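Local structure of methylxanthine N3-demethylase NdmB (Pseudomonas putida, 6ICL) at residues A[270-275]-A[290-295]; A[161-166]-A[257-262]; A[153-158]-A[355-360]. The protein catalyses the N3-demethylation of theobromine, and also of 3-methylxanthine, caffeine and theophylline, as a Rieske oxygenase with a [2Fe-2S] cluster and a non-heme iron. One frame throughout, in Å; residues are numbered along the deposited sequence.

Two of the contacts start in one linker, the chain between strand 146-150, the last in sequence of the Rieske-domain sheet, and strand 171-181 at the edge of the seven-stranded sheet. Residues 153-158 come first and meet 355-360 near the C terminus, so contact 3 closes a loop of nearly 200 residues. Contacts 2 and 1 are both nested inside it, in series with each other: contact 2 brings 161-166 onto strand 257-264, and the hairpin pair 270-275 and 290-295 follows. None cross. Contacts 1 and 2 touch, since strands 257-264 and 270-281 are neighbours in the sheet, whereas contact 3 ties the linker to the C-terminal helices, its centre about 32 Å from that of contact 1.

Contact 1: residues A[270-275]-A[290-295]; sequences RFVLWT and IIVREK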
loop_
_atom_site.group_PDB
_atom_site.type_symbol
_atom_site.label_atom_id
_atom_site.label_comp_id
_atom_site.label_asym_id
_atom_site.label_seq_id
_atom_site.Cartn_x
_atom_site.Cartn_y
_atom_site.Cartn_z
ATOM N N ARG A 270 29.813 -24.699 -27.230
ATOM C CA ARG A 270 30.172 -23.948 -26.042
ATOM C C ARG A 270 29.042 -23.018 -25.616
ATOM O O ARG A 270 28.229 -22.575 -26.435
ATOM C CB ARG A 270 31.432 -23.148 -26.273
ATOM C CG ARG A 270 32.647 -24.008 -26.426
ATOM C CD ARG A 270 33.856 -23.135 -26.628
ATOM N NE ARG A 270 33.498 -22.005 -27.458
ATOM C CZ ARG A 270 33.762 -20.744 -27.151
ATOM N NH1 ARG A 270 34.414 -20.458 -26.038
ATOM N NH2 ARG A 270 33.390 -19.778 -27.974
ATOM N N PHE A 271 29.017 -22.728 -24.315
ATOM C CA PHE A 271 28.057 -21.834 -23.688
ATOM C C PHE A 271 28.840 -21.022 -22.670
ATOM O O PHE A 271 29.561 -21.607 -21.861
ATOM C CB PHE A 271 26.941 -22.661 -23.026
ATOM C CG PHE A 271 25.856 -21.856 -22.399
ATOM C CD1 PHE A 271 24.761 -21.449 -23.144
ATOM C CD2 PHE A 271 25.899 -21.541 -21.037
ATOM C CE1 PHE A 271 23.720 -20.714 -22.549
ATOM C CE2 PHE A 271 24.874 -20.802 -20.435
ATOM C CZ PHE A 271 23.778 -20.392 -21.197
ATOM N N VAL A 272 28.750 -19.694 -22.725
ATOM C CA VAL A 272 29.438 -18.828 -21.768
ATOM C C VAL A 272 28.420 -18.183 -20.822
ATOM O O VAL A 272 27.459 -17.542 -21.270
ATOM C CB VAL A 272 30.266 -17.744 -22.470
ATOM C CG1 VAL A 272 30.898 -16.826 -21.421
ATOM C CG2 VAL A 272 31.341 -18.375 -23.346
ATOM N N LEU A 273 28.633 -18.363 -19.520
ATOM C CA LEU A 273 27.896 -17.653 -18.484
ATOM C C LEU A 273 28.897 -16.782 -17.742
ATOM O O LEU A 273 29.934 -17.271 -17.270
ATOM C CB LEU A 273 27.172 -18.612 -17.529
ATOM C CG LEU A 273 26.200 -17.963 -16.515
ATOM C CD1 LEU A 273 25.084 -17.151 -17.206
ATOM C CD2 LEU A 273 25.591 -18.985 -15.549
ATOM N N TRP A 274 28.612 -15.494 -17.692
ATOM C CA TRP A 274 29.500 -14.506 -17.115
ATOM C C TRP A 274 28.732 -13.666 -16.107
ATOM O O TRP A 274 27.556 -13.337 -16.309
ATOM C CB TRP A 274 30.085 -13.638 -18.232
ATOM C CG TRP A 274 31.023 -12.502 -17.861
ATOM C CD1 TRP A 274 32.400 -12.512 -17.926
ATOM C CD2 TRP A 274 30.656 -11.175 -17.462
ATOM N NE1 TRP A 274 32.899 -11.276 -17.581
ATOM C CE2 TRP A 274 31.854 -10.435 -17.297
ATOM C CE3 TRP A 274 29.424 -10.528 -17.246
ATOM C CZ2 TRP A 274 31.860 -9.078 -16.914
ATOM C CZ3 TRP A 274 29.430 -9.183 -16.878
ATOM C CH2 TRP A 274 30.634 -8.472 -16.703
ATOM N N THR A 275 29.414 -13.299 -15.032
ATOM C CA THR A 275 28.844 -12.404 -14.047
ATOM C C THR A 275 29.975 -11.611 -13.426
ATOM O O THR A 275 31.109 -12.093 -13.342
ATOM C CB THR A 275 28.061 -13.171 -12.966
ATOM O OG1 THR A 275 26.919 -13.790 -13.571
ATOM C CG2 THR A 275 27.570 -12.230 -11.859
ATOM N N ILE A 290 25.943 -11.834 -18.205
ATOM C CA ILE A 290 25.989 -11.913 -19.665
ATOM C C ILE A 290 25.960 -13.384 -20.065
ATOM O O ILE A 290 26.704 -14.204 -19.511
ATOM C CB ILE A 290 27.228 -11.201 -20.245
ATOM C CG1 ILE A 290 27.152 -9.708 -19.900
ATOM C CG2 ILE A 290 27.340 -11.433 -21.773
ATOM C CD1 ILE A 290 28.320 -8.857 -20.406
ATOM N N ILE A 291 25.075 -13.724 -20.994
ATOM C CA ILE A 291 24.968 -15.072 -21.541
ATOM C C ILE A 291 25.400 -15.018 -23.000
ATOM O O ILE A 291 24.882 -14.200 -23.771
ATOM C CB ILE A 291 23.531 -15.606 -21.418
ATOM C CG1 ILE A 291 23.041 -15.505 -19.969
ATOM C CG2 ILE A 291 23.438 -17.034 -21.930
ATOM C CD1 ILE A 291 21.553 -15.816 -19.810
ATOM N N VAL A 292 26.363 -15.863 -23.371
ATOM C CA VAL A 292 26.823 -15.994 -24.751
ATOM C C VAL A 292 26.593 -17.425 -25.184
ATOM O O VAL A 292 27.018 -18.365 -24.497
ATOM C CB VAL A 292 28.302 -15.626 -24.918
ATOM C CG1 VAL A 292 28.667 -15.601 -26.426
ATOM C CG2 VAL A 292 28.575 -14.286 -24.261
ATOM N N ARG A 293 25.901 -17.591 -26.303
ATOM C CA ARG A 293 25.520 -18.915 -26.757
ATOM C C ARG A 293 25.575 -18.949 -28.276
ATOM O O ARG A 293 25.519 -17.912 -28.940
ATOM C CB ARG A 293 24.122 -19.297 -26.267
ATOM C CG ARG A 293 22.978 -18.685 -27.096
ATOM C CD ARG A 293 21.675 -18.805 -26.345
ATOM N NE ARG A 293 20.474 -18.536 -27.138
ATOM C CZ ARG A 293 19.844 -17.362 -27.206
ATOM N NH1 ARG A 293 20.309 -16.296 -26.562
ATOM N NH2 ARG A 293 18.745 -17.251 -27.943
ATOM N N GLU A 294 25.682 -20.161 -28.816
ATOM C CA GLU A 294 25.647 -20.348 -30.260
ATOM C C GLU A 294 24.261 -20.015 -30.792
ATOM O O GLU A 294 23.251 -20.311 -30.149
ATOM C CB GLU A 294 26.017 -21.793 -30.605
ATOM C CG GLU A 294 27.493 -22.108 -30.367
ATOM C CD GLU A 294 27.815 -23.591 -30.390
ATOM O OE1 GLU A 294 26.920 -24.410 -30.714
ATOM O OE2 GLU A 294 28.981 -23.931 -30.073
ATOM N N LYS A 295 24.209 -19.411 -31.978
ATOM C CA LYS A 295 22.931 -18.949 -32.512
ATOM C C LYS A 295 21.966 -20.117 -32.646
ATOM O O LYS A 295 22.366 -21.213 -33.038
ATOM C CB LYS A 295 23.145 -18.260 -33.859
ATOM C CG LYS A 295 24.188 -17.161 -33.783
ATOM C CD LYS A 295 24.316 -16.416 -35.098
ATOM C CE LYS A 295 25.147 -15.168 -34.912
ATOM N NZ LYS A 295 25.002 -14.184 -36.023
HETATM O O HOH W 1 25.574 -22.562 -26.896
HETATM O O HOH W 2 31.505 -21.959 -30.183
#
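V272 and V292 face each other as a hydrogen-bonded pair of an antiparallel beta hairpin: V272 N donates to V292 O at 2.8 Å, and V292 N donates back to V272 O. W274 and I290 form the next such pair, with L273 and I291 between them as a non-hydrogen-bonded pair; the strands run antiparallel, their N-to-C directions 174° apart. Near the end of the hairpin a side chain joins the pairing, as R270 N donates to E294 OE2 at 3.1 Å, meeting it from above the carboxylate plane, and a water bridges R270 O and E294 N. On one face of the sheet V272 CB meets V292 CB at 3.8 Å, and I290 lies alongside the six-membered ring of the W274 indole, I290 CG1 3.6 Å from W274 CE3. On the other face I291 divides its branches: CG2, anti to the backbone N, reaches F271 CZ at 3.5 Å, while I291 CG1 runs beside L273 CD1 at 3.8 Å. The R270 guanidinium forms a salt bridge with E261, that of R293 with D300 and D296, and W274 NE1 bonds Y162 O. Backbone bonds from L273 to L260 and from I291 to I174 set the hairpin between strands 257-264 and 171-181. Q307 of helix 300-319 and F192 of helix 185-192 pack on the L273 face, where the L273 side chain lies about 9 Å from the iron.

Contact 2: residues A[161-166]-A[257-262]; sequences PYLSDF and SVNLEI
N259 reaches out from strand 257-264 to hold the passing loop 161-166, part of the linker that leaves the Rieske-domain sheet and is laid over one face of the seven-stranded antiparallel sheet. Its amide oxygen does the main work: N259 OD1 accepts the proton of S164 N at 2.9 Å, with the donor 48° out of the carbonyl plane, and the same oxygen sits 3.3 Å from L163 CA and 3.6 Å from L163 CD1. The other end of the amide gives a weak bond, N259 ND2 to S164 OG at 3.4 Å, so one asparagine holds the backbone N-H of S164 and, more loosely, its hydroxyl. With CG anti to the backbone N (chi1 -176°), the amide is carried off the strand toward the loop. Y162 crosses it obliquely, ring and amide planes 65° apart, and Y162 CE2 comes to 3.8 Å from N259 ND2.

A second shell holds these groups in place. S164 OG donates its own proton to D165 OD1 at 2.8 Å, on the lone pair facing away from the other oxygen, which leaves the hydroxyl's oxygen to receive the amide. The positive charge of R270, on the adjacent strand, lies near the carboxylates of D165 and E261 and probably eases their nearness to each other. Y162 N is bonded to T253 OG1, and the Y162 ring makes a cation-pi contact with R251. At the start of the loop the packing is tight: S257 OG, hydrogen-bonded to T276 OG1, lies at the CB-CG edge of the proline ring, 3.0 Å from P161 CB and 3.1 Å from P161 CG.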
loop_
_atom_site.group_PDB
_atom_site.type_symbol
_atom_site.label_atom_id
_atom_site.label_comp_id
_atom_site.label_asym_id
_atom_site.label_seq_id
_atom_site.Cartn_x
_atom_site.Cartn_y
_atom_site.Cartn_z
ATOM N N PRO A 161 37.417 -6.526 -16.529
ATOM C CA PRO A 161 37.295 -7.982 -16.477
ATOM C C PRO A 161 37.130 -8.662 -17.824
ATOM O O PRO A 161 36.584 -8.107 -18.785
ATOM C CB PRO A 161 36.054 -8.180 -15.601
ATOM C CG PRO A 161 36.242 -7.070 -14.543
ATOM C CD PRO A 161 36.818 -5.889 -15.336
ATOM N N TYR A 162 37.579 -9.913 -17.847
ATOM C CA TYR A 162 37.542 -10.730 -19.040
ATOM C C TYR A 162 36.159 -11.331 -19.269
ATOM O O TYR A 162 35.588 -11.964 -18.375
ATOM C CB TYR A 162 38.573 -11.854 -18.904
ATOM C CG TYR A 162 38.530 -12.789 -20.066
ATOM C CD1 TYR A 162 39.101 -12.427 -21.297
ATOM C CD2 TYR A 162 37.895 -14.016 -19.957
ATOM C CE1 TYR A 162 39.044 -13.269 -22.367
ATOM C CE2 TYR A 162 37.836 -14.869 -21.019
ATOM C CZ TYR A 162 38.414 -14.498 -22.214
ATOM O OH TYR A 162 38.337 -15.368 -23.260
ATOM N N LEU A 163 35.657 -11.196 -20.494
ATOM C CA LEU A 163 34.510 -11.947 -20.979
ATOM C C LEU A 163 34.868 -12.500 -22.349
ATOM O O LEU A 163 35.439 -11.793 -23.176
ATOM C CB LEU A 163 33.248 -11.073 -21.081
ATOM C CG LEU A 163 32.160 -11.498 -22.070
ATOM C CD1 LEU A 163 31.377 -12.696 -21.565
ATOM C CD2 LEU A 163 31.219 -10.323 -22.409
ATOM N N SER A 164 34.551 -13.764 -22.589
ATOM C CA SER A 164 34.892 -14.380 -23.860
ATOM C C SER A 164 33.708 -14.309 -24.813
ATOM O O SER A 164 32.544 -14.339 -24.391
ATOM C CB SER A 164 35.324 -15.836 -23.665
ATOM O OG SER A 164 34.239 -16.670 -23.300
ATOM N N ASP A 165 34.021 -14.207 -26.109
ATOM C CA ASP A 165 33.091 -14.429 -27.221
ATOM C C ASP A 165 32.062 -13.322 -27.425
ATOM O O ASP A 165 31.102 -13.543 -28.174
ATOM C CB ASP A 165 32.315 -15.746 -27.085
ATOM C CG ASP A 165 33.219 -16.958 -27.024
ATOM O OD1 ASP A 165 33.642 -17.345 -25.909
ATOM O OD2 ASP A 165 33.501 -17.533 -28.094
ATOM N N PHE A 166 32.227 -12.147 -26.818
ATOM C CA PHE A 166 31.282 -11.065 -27.074
ATOM C C PHE A 166 31.230 -10.745 -28.562
ATOM O O PHE A 166 30.152 -10.483 -29.108
ATOM C CB PHE A 166 31.664 -9.834 -26.243
ATOM C CG PHE A 166 30.621 -8.713 -26.248
ATOM C CD1 PHE A 166 29.530 -8.745 -25.383
ATOM C CD2 PHE A 166 30.767 -7.616 -27.093
ATOM C CE1 PHE A 166 28.589 -7.710 -25.372
ATOM C CE2 PHE A 166 29.835 -6.591 -27.103
ATOM C CZ PHE A 166 28.739 -6.637 -26.236
ATOM N N SER A 257 34.822 -10.967 -10.840
ATOM C CA SER A 257 34.252 -11.434 -12.089
ATOM C C SER A 257 34.429 -12.937 -12.255
ATOM O O SER A 257 35.357 -13.549 -11.706
ATOM C CB SER A 257 34.876 -10.707 -13.279
ATOM O OG SER A 257 34.769 -9.312 -13.081
ATOM N N VAL A 258 33.522 -13.526 -13.029
ATOM C CA VAL A 258 33.577 -14.944 -13.393
ATOM C C VAL A 258 33.193 -15.070 -14.858
ATOM O O VAL A 258 32.088 -14.678 -15.248
ATOM C CB VAL A 258 32.642 -15.836 -12.555
ATOM C CG1 VAL A 258 32.763 -17.309 -13.033
ATOM C CG2 VAL A 258 32.951 -15.729 -11.088
ATOM N N ASN A 259 34.083 -15.637 -15.664
ATOM C CA ASN A 259 33.749 -16.064 -17.013
ATOM C C ASN A 259 33.766 -17.590 -17.014
ATOM O O ASN A 259 34.832 -18.202 -16.860
ATOM C CB ASN A 259 34.734 -15.483 -18.033
ATOM C CG ASN A 259 34.358 -15.824 -19.460
ATOM O OD1 ASN A 259 33.644 -15.062 -20.133
ATOM N ND2 ASN A 259 34.821 -16.980 -19.934
ATOM N N LEU A 260 32.580 -18.204 -17.156
ATOM C CA LEU A 260 32.446 -19.654 -17.142
ATOM C C LEU A 260 32.194 -20.135 -18.562
ATOM O O LEU A 260 31.119 -19.900 -19.128
ATOM C CB LEU A 260 31.325 -20.127 -16.222
ATOM C CG LEU A 260 31.000 -21.613 -16.460
ATOM C CD1 LEU A 260 32.255 -22.533 -16.286
ATOM C CD2 LEU A 260 29.829 -22.092 -15.584
ATOM N N GLU A 261 33.171 -20.839 -19.122
ATOM C CA GLU A 261 32.996 -21.493 -20.406
ATOM C C GLU A 261 32.569 -22.936 -20.171
ATOM O O GLU A 261 33.271 -23.697 -19.493
ATOM C CB GLU A 261 34.281 -21.441 -21.221
ATOM C CG GLU A 261 34.187 -22.291 -22.466
ATOM C CD GLU A 261 35.545 -22.596 -23.046
ATOM O OE1 GLU A 261 36.045 -21.777 -23.849
ATOM O OE2 GLU A 261 36.114 -23.635 -22.664
ATOM N N ILE A 262 31.411 -23.306 -20.701
ATOM C CA ILE A 262 30.958 -24.690 -20.669
ATOM C C ILE A 262 31.150 -25.264 -22.065
ATOM O O ILE A 262 30.567 -24.763 -23.034
ATOM C CB ILE A 262 29.498 -24.819 -20.224
ATOM C CG1 ILE A 262 29.271 -24.122 -18.873
ATOM C CG2 ILE A 262 29.118 -26.288 -20.154
ATOM C CD1 ILE A 262 27.937 -24.467 -18.242
#

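Contact 3: residues A[153-158]-A[355-360]; sequences NSFDCT and EGREAF
The type I beta turn from N153 to D156 sets F155 against the first turn of helix 357-365, where R357 and F360, three residues apart, receive its ring on two sides. R357 comes over a face: its CA lies 3.7 Å from the centroid of the F155 ring, only 15° off the normal, a CH-pi contact, and R357 CG touches F155 CD1 at 3.6 Å. F360 comes to the ring's edge, F360 CD2 being 3.4 Å from F155 CD2; the two ring planes stand 49° apart, and the pair is oblique. The first torsion of F360 places CG anti to the backbone N (chi1 -174°), which turns its ring toward the linker, where C157 SG adds an oblique sulfur-aromatic contact 4.7 Å from the F360 centroid.

Beyond the ring, the extended R357 chain runs back past F155 in the opposite direction. R357 NH1 stops 3.1 Å from S154 O at too poor an angle for a bond, and F155 O lies over one face of the guanidinium. An alanine in place of F155 is likely to leave R357 CA and F360 CD2 without their shared partner and open a gap between turn and helix. H35 stacks on F155 and also meets the F360 ring, tying in the N-terminal part of the chain. G356 ends helix 337-355 with positive phi and serves as N-cap of the next, while G356 O accepts F360 N at 3.1 Å: a glycine break between two consecutive helices, with an aromatic from a beta turn packed against the second helix's N-terminal turn.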
loop_
_atom_site.group_PDB
_atom_site.type_symbol
_atom_site.label_atom_id
_atom_site.label_comp_id
_atom_site.label_asym_id
_atom_site.label_seq_id
_atom_site.Cartn_x
_atom_site.Cartn_y
_atom_site.Cartn_z
ATOM N N ASN A 153 43.558 5.381 -10.272
ATOM C CA ASN A 153 44.547 5.210 -11.330
ATOM C C ASN A 153 45.951 4.894 -10.849
ATOM O O ASN A 153 46.754 4.408 -11.652
ATOM C CB ASN A 153 44.684 6.524 -12.113
ATOM C CG ASN A 153 44.137 6.413 -13.446
ATOM O OD1 ASN A 153 43.817 5.309 -13.865
ATOM N ND2 ASN A 153 44.002 7.523 -14.148
ATOM N N SER A 154 46.273 5.237 -9.596
ATOM C CA SER A 154 47.662 5.409 -9.176
ATOM C C SER A 154 48.535 4.209 -9.519
ATOM O O SER A 154 49.686 4.374 -9.933
ATOM C CB SER A 154 47.721 5.666 -7.673
ATOM O OG SER A 154 47.051 6.855 -7.331
ATOM N N PHE A 155 48.023 2.995 -9.337
ATOM C CA PHE A 155 48.885 1.823 -9.396
ATOM C C PHE A 155 48.934 1.187 -10.778
ATOM O O PHE A 155 49.758 0.288 -10.992
ATOM C CB PHE A 155 48.442 0.794 -8.355
ATOM C CG PHE A 155 48.525 1.296 -6.930
ATOM C CD1 PHE A 155 49.173 2.482 -6.628
ATOM C CD2 PHE A 155 47.965 0.560 -5.886
ATOM C CE1 PHE A 155 49.252 2.938 -5.313
ATOM C CE2 PHE A 155 48.036 1.006 -4.562
ATOM C CZ PHE A 155 48.683 2.195 -4.274
ATOM N N ASP A 156 48.073 1.632 -11.702
ATOM C CA ASP A 156 48.153 1.339 -13.142
ATOM C C ASP A 156 48.486 -0.126 -13.440
ATOM O O ASP A 156 49.397 -0.435 -14.212
ATOM C CB ASP A 156 49.168 2.262 -13.821
ATOM C CG ASP A 156 49.210 2.083 -15.347
ATOM O OD1 ASP A 156 48.157 1.786 -15.961
ATOM O OD2 ASP A 156 50.307 2.217 -15.936
ATOM N N CYS A 157 47.722 -1.055 -12.834
ATOM C CA CYS A 157 47.967 -2.459 -13.145
ATOM C C CYS A 157 46.707 -3.312 -13.254
ATOM O O CYS A 157 46.811 -4.548 -13.245
ATOM C CB CYS A 157 48.882 -3.099 -12.109
ATOM S SG CYS A 157 48.249 -3.002 -10.450
ATOM N N THR A 158 45.527 -2.709 -13.382
ATOM C CA THR A 158 44.286 -3.464 -13.482
ATOM C C THR A 158 43.598 -3.151 -14.804
ATOM O O THR A 158 43.786 -2.076 -15.388
ATOM C CB THR A 158 43.348 -3.149 -12.297
ATOM O OG1 THR A 158 43.147 -1.731 -12.210
ATOM C CG2 THR A 158 43.949 -3.659 -10.971
ATOM N N GLU A 355 50.236 -1.264 1.599
ATOM C CA GLU A 355 51.696 -1.160 1.610
ATOM C C GLU A 355 52.203 -0.167 0.575
ATOM O O GLU A 355 53.131 0.598 0.848
ATOM C CB GLU A 355 52.339 -2.526 1.371
ATOM C CG GLU A 355 52.416 -3.410 2.621
ATOM C CD GLU A 355 53.403 -4.572 2.474
ATOM O OE1 GLU A 355 54.342 -4.479 1.642
ATOM O OE2 GLU A 355 53.234 -5.581 3.198
ATOM N N GLY A 356 51.637 -0.173 -0.613
ATOM C CA GLY A 356 51.992 0.823 -1.589
ATOM C C GLY A 356 51.951 0.260 -2.980
ATOM O O GLY A 356 51.579 -0.896 -3.201
ATOM N N ARG A 357 52.360 1.110 -3.921
ATOM C CA ARG A 357 52.186 0.809 -5.334
ATOM C C ARG A 357 52.864 -0.505 -5.709
ATOM O O ARG A 357 52.257 -1.375 -6.348
ATOM C CB ARG A 357 52.725 1.968 -6.181
ATOM C CG ARG A 357 52.540 1.736 -7.666
ATOM C CD ARG A 357 53.086 2.849 -8.548
ATOM N NE ARG A 357 53.236 2.328 -9.903
ATOM C CZ ARG A 357 52.986 3.018 -11.010
ATOM N NH1 ARG A 357 52.572 4.277 -10.926
ATOM N NH2 ARG A 357 53.140 2.449 -12.203
ATOM N N GLU A 358 54.123 -0.677 -5.311
ATOM C CA GLU A 358 54.867 -1.835 -5.788
ATOM C C GLU A 358 54.343 -3.122 -5.162
ATOM O O GLU A 358 54.251 -4.152 -5.837
ATOM C CB GLU A 358 56.363 -1.647 -5.521
ATOM C CG GLU A 358 57.204 -1.596 -6.804
ATOM C CD GLU A 358 56.529 -0.805 -7.938
ATOM O OE1 GLU A 358 56.211 -1.416 -8.995
ATOM O OE2 GLU A 358 56.302 0.421 -7.770
ATOM N N ALA A 359 53.973 -3.085 -3.884
ATOM C CA ALA A 359 53.390 -4.270 -3.259
ATOM C C ALA A 359 52.117 -4.703 -3.983
ATOM O O ALA A 359 51.943 -5.882 -4.328
ATOM C CB ALA A 359 53.102 -3.991 -1.787
ATOM N N PHE A 360 51.227 -3.746 -4.251
ATOM C CA PHE A 360 49.978 -4.051 -4.941
ATOM C C PHE A 360 50.238 -4.621 -6.328
ATOM O O PHE A 360 49.682 -5.663 -6.697
ATOM C CB PHE A 360 49.120 -2.788 -5.035
ATOM C CG PHE A 360 47.752 -3.028 -5.613
ATOM C CD1 PHE A 360 46.762 -3.618 -4.848
ATOM C CD2 PHE A 360 47.460 -2.667 -6.914
ATOM C CE1 PHE A 360 45.496 -3.840 -5.366
ATOM C CE2 PHE A 360 46.192 -2.879 -7.444
ATOM C CZ PHE A 360 45.214 -3.471 -6.665
#